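PDB 4MF5: glutathione S-transferase domain from Burkholderia graminis, which binds glutathione and probably transfers it to electrophilic substrates, as glutathione S-transferases generally do. Local coordinates for residues A[82-87]-A[93-98]. Sequence-based numbering, arbitrary orientation.
With GSH (glutathione), chain D.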
loop_
_atom_site.group_PDB
_atom_site.type_symbol
_atom_site.label_atom_id
_atom_site.label_comp_id
_atom_site.label_asym_id
_atom_site.label_seq_id
_atom_site.Cartn_x
_atom_site.Cartn_y
_atom_site.Cartn_z
ATOM N N PRO A 82 -3.514 -0.561 -24.979
ATOM C CA PRO A 82 -2.270 0.213 -24.895
ATOM C C PRO A 82 -2.504 1.646 -24.415
ATOM O O PRO A 82 -1.668 2.219 -23.719
ATOM C CB PRO A 82 -1.740 0.180 -26.319
ATOM C CG PRO A 82 -2.353 -1.037 -26.904
ATOM C CD PRO A 82 -3.716 -1.146 -26.320
ATOM N N GLU A 83 -3.647 2.211 -24.778
ATOM C CA GLU A 83 -3.993 3.571 -24.367
ATOM C C GLU A 83 -4.105 3.671 -22.844
ATOM O O GLU A 83 -3.496 4.539 -22.235
ATOM C CB GLU A 83 -5.277 4.030 -25.049
ATOM C CG GLU A 83 -5.120 4.268 -26.545
ATOM C CD GLU A 83 -5.079 3.012 -27.391
ATOM O OE1 GLU A 83 -5.410 1.906 -26.910
ATOM O OE2 GLU A 83 -4.744 3.151 -28.579
ATOM N N PHE A 84 -4.869 2.784 -22.210
ATOM C CA PHE A 84 -4.940 2.819 -20.766
ATOM C C PHE A 84 -3.581 2.518 -20.132
ATOM O O PHE A 84 -3.156 3.185 -19.184
ATOM C CB PHE A 84 -6.032 1.883 -20.214
ATOM C CG PHE A 84 -6.186 2.032 -18.734
ATOM C CD1 PHE A 84 -6.926 3.078 -18.218
ATOM C CD2 PHE A 84 -5.529 1.188 -17.849
ATOM C CE1 PHE A 84 -7.003 3.270 -16.865
ATOM C CE2 PHE A 84 -5.617 1.390 -16.493
ATOM C CZ PHE A 84 -6.345 2.446 -16.001
ATOM N N MET A 85 -2.913 1.488 -20.657
ATOM C CA MET A 85 -1.666 1.030 -20.086
ATOM C C MET A 85 -0.537 2.037 -20.232
ATOM O O MET A 85 0.420 1.997 -19.458
ATOM C CB MET A 85 -1.298 -0.357 -20.612
ATOM C CG MET A 85 -2.251 -1.411 -20.060
ATOM S SD MET A 85 -1.908 -3.103 -20.546
ATOM C CE MET A 85 -0.328 -3.387 -19.775
ATOM N N SER A 86 -0.671 2.975 -21.170
ATOM C CA SER A 86 0.314 4.051 -21.302
ATOM C C SER A 86 0.313 4.962 -20.085
ATOM O O SER A 86 1.311 5.620 -19.794
ATOM C CB SER A 86 0.077 4.873 -22.567
ATOM O OG SER A 86 -1.063 5.699 -22.486
ATOM N N LEU A 87 -0.809 5.019 -19.376
ATOM C CA LEU A 87 -0.914 5.776 -18.132
ATOM C C LEU A 87 -0.651 4.876 -16.920
ATOM O O LEU A 87 0.121 5.234 -16.027
ATOM C CB LEU A 87 -2.284 6.435 -18.014
ATOM C CG LEU A 87 -2.518 7.262 -16.757
ATOM C CD1 LEU A 87 -1.462 8.358 -16.601
ATOM C CD2 LEU A 87 -3.908 7.851 -16.744
ATOM N N ILE A 93 -7.520 0.298 -12.575
ATOM C CA ILE A 93 -8.093 1.576 -12.205
ATOM C C ILE A 93 -7.943 1.792 -10.695
ATOM O O ILE A 93 -7.798 0.858 -9.928
ATOM C CB ILE A 93 -9.552 1.704 -12.667
ATOM C CG1 ILE A 93 -10.463 0.729 -11.918
ATOM C CG2 ILE A 93 -9.674 1.578 -14.181
ATOM C CD1 ILE A 93 -10.976 1.294 -10.608
ATOM N N PRO A 94 -7.967 3.045 -10.262
ATOM C CA PRO A 94 -8.048 4.279 -11.030
ATOM C C PRO A 94 -6.683 4.797 -11.450
ATOM O O PRO A 94 -5.638 4.401 -10.911
ATOM C CB PRO A 94 -8.686 5.238 -10.022
ATOM C CG PRO A 94 -8.062 4.795 -8.727
ATOM C CD PRO A 94 -7.967 3.314 -8.810
ATOM N N ALA A 95 -6.724 5.742 -12.381
ATOM C CA ALA A 95 -5.549 6.545 -12.715
ATOM C C ALA A 95 -6.035 7.947 -13.030
ATOM O O ALA A 95 -7.204 8.151 -13.384
ATOM C CB ALA A 95 -4.806 5.931 -13.895
ATOM N N ILE A 96 -5.135 8.923 -12.886
ATOM C CA ILE A 96 -5.441 10.320 -13.165
ATOM C C ILE A 96 -4.372 10.964 -14.026
ATOM O O ILE A 96 -3.221 10.530 -14.051
ATOM C CB ILE A 96 -5.606 11.151 -11.859
ATOM C CG1 ILE A 96 -4.306 11.227 -11.061
ATOM C CG2 ILE A 96 -6.760 10.625 -11.027
ATOM C CD1 ILE A 96 -4.260 12.328 -10.040
ATOM N N ILE A 97 -4.762 12.052 -14.673
ATOM C CA ILE A 97 -3.802 13.064 -15.132
ATOM C C ILE A 97 -4.302 14.404 -14.630
ATOM O O ILE A 97 -5.406 14.830 -15.008
ATOM C CB ILE A 97 -3.644 13.122 -16.665
ATOM C CG1 ILE A 97 -3.109 11.786 -17.208
ATOM C CG2 ILE A 97 -2.700 14.269 -17.032
ATOM C CD1 ILE A 97 -3.285 11.624 -18.701
ATOM N N ASP A 98 -3.524 15.044 -13.759
ATOM C CA ASP A 98 -3.857 16.400 -13.322
ATOM C C ASP A 98 -3.159 17.351 -14.285
ATOM O O ASP A 98 -1.936 17.422 -14.254
ATOM C CB ASP A 98 -3.417 16.652 -11.892
ATOM C CG ASP A 98 -3.882 18.003 -11.366
ATOM O OD1 ASP A 98 -4.469 18.780 -12.170
ATOM O OD2 ASP A 98 -3.656 18.275 -10.167
HETATM C CG1 GSH D . -6.810 -1.274 -8.358
HETATM C CD1 GSH D . -8.159 -1.607 -8.897
HETATM O OE1 GSH D . -9.227 -1.274 -8.357
HETATM N N2 GSH D . -8.131 -2.273 -10.019
HETATM C CA2 GSH D . -8.936 -3.431 -10.326
HETATM C C2 GSH D . -8.900 -3.463 -11.808
HETATM O O2 GSH D . -8.697 -2.375 -12.458
HETATM C CB2 GSH D . -10.394 -3.532 -9.962
HETATM S SG2 GSH D . -11.055 -2.104 -9.127
HETATM N N3 GSH D . -9.047 -4.645 -12.366
HETATM C CA3 GSH D . -8.807 -4.818 -13.777
HETATM C C3 GSH D . -8.129 -6.146 -14.019
HETATM O O31 GSH D . -7.948 -6.894 -13.036
HETATM O O32 GSH D . -7.770 -6.471 -15.171
#
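L87 reaches across from segment 82-87 to A95 and I97. Its CB points at strand 95-98. L87 CG lies anti to the backbone N (chi1 -180°) and comes 3.9 Å from A95 CB. L87 CD2 sits closer to A95 CB, at 3.6 Å, and also nears I97 CG1. L87 CD1 comes slightly closer to I97, 3.9 Å from its CG1. Both methyls pass the carbonyl oxygen of I96. The L87 and I97 side chains meet at a slant. I31 of helix 31-34 touches both of them, as well as F84.

This is the thioredoxin-like N-terminal domain of the GST fold. The short helix packs on the third strand in sequence of a four-stranded sheet, ordered 2-1-3-4. The strand follows a cis peptide bond between I93 and P94, the cis-proline turn of this fold.

Nearer the turn, F84 CZ meets I93 CG2 at 3.9 Å. The other branch of I93, CG1 and CD1, faces glutathione. The ligand is present only in traces, and the placing of its sulfur against this branch is doubtful. I93 N also donates a hydrogen bond to glutathione O2 (2.9 Å, N-H...O 162°).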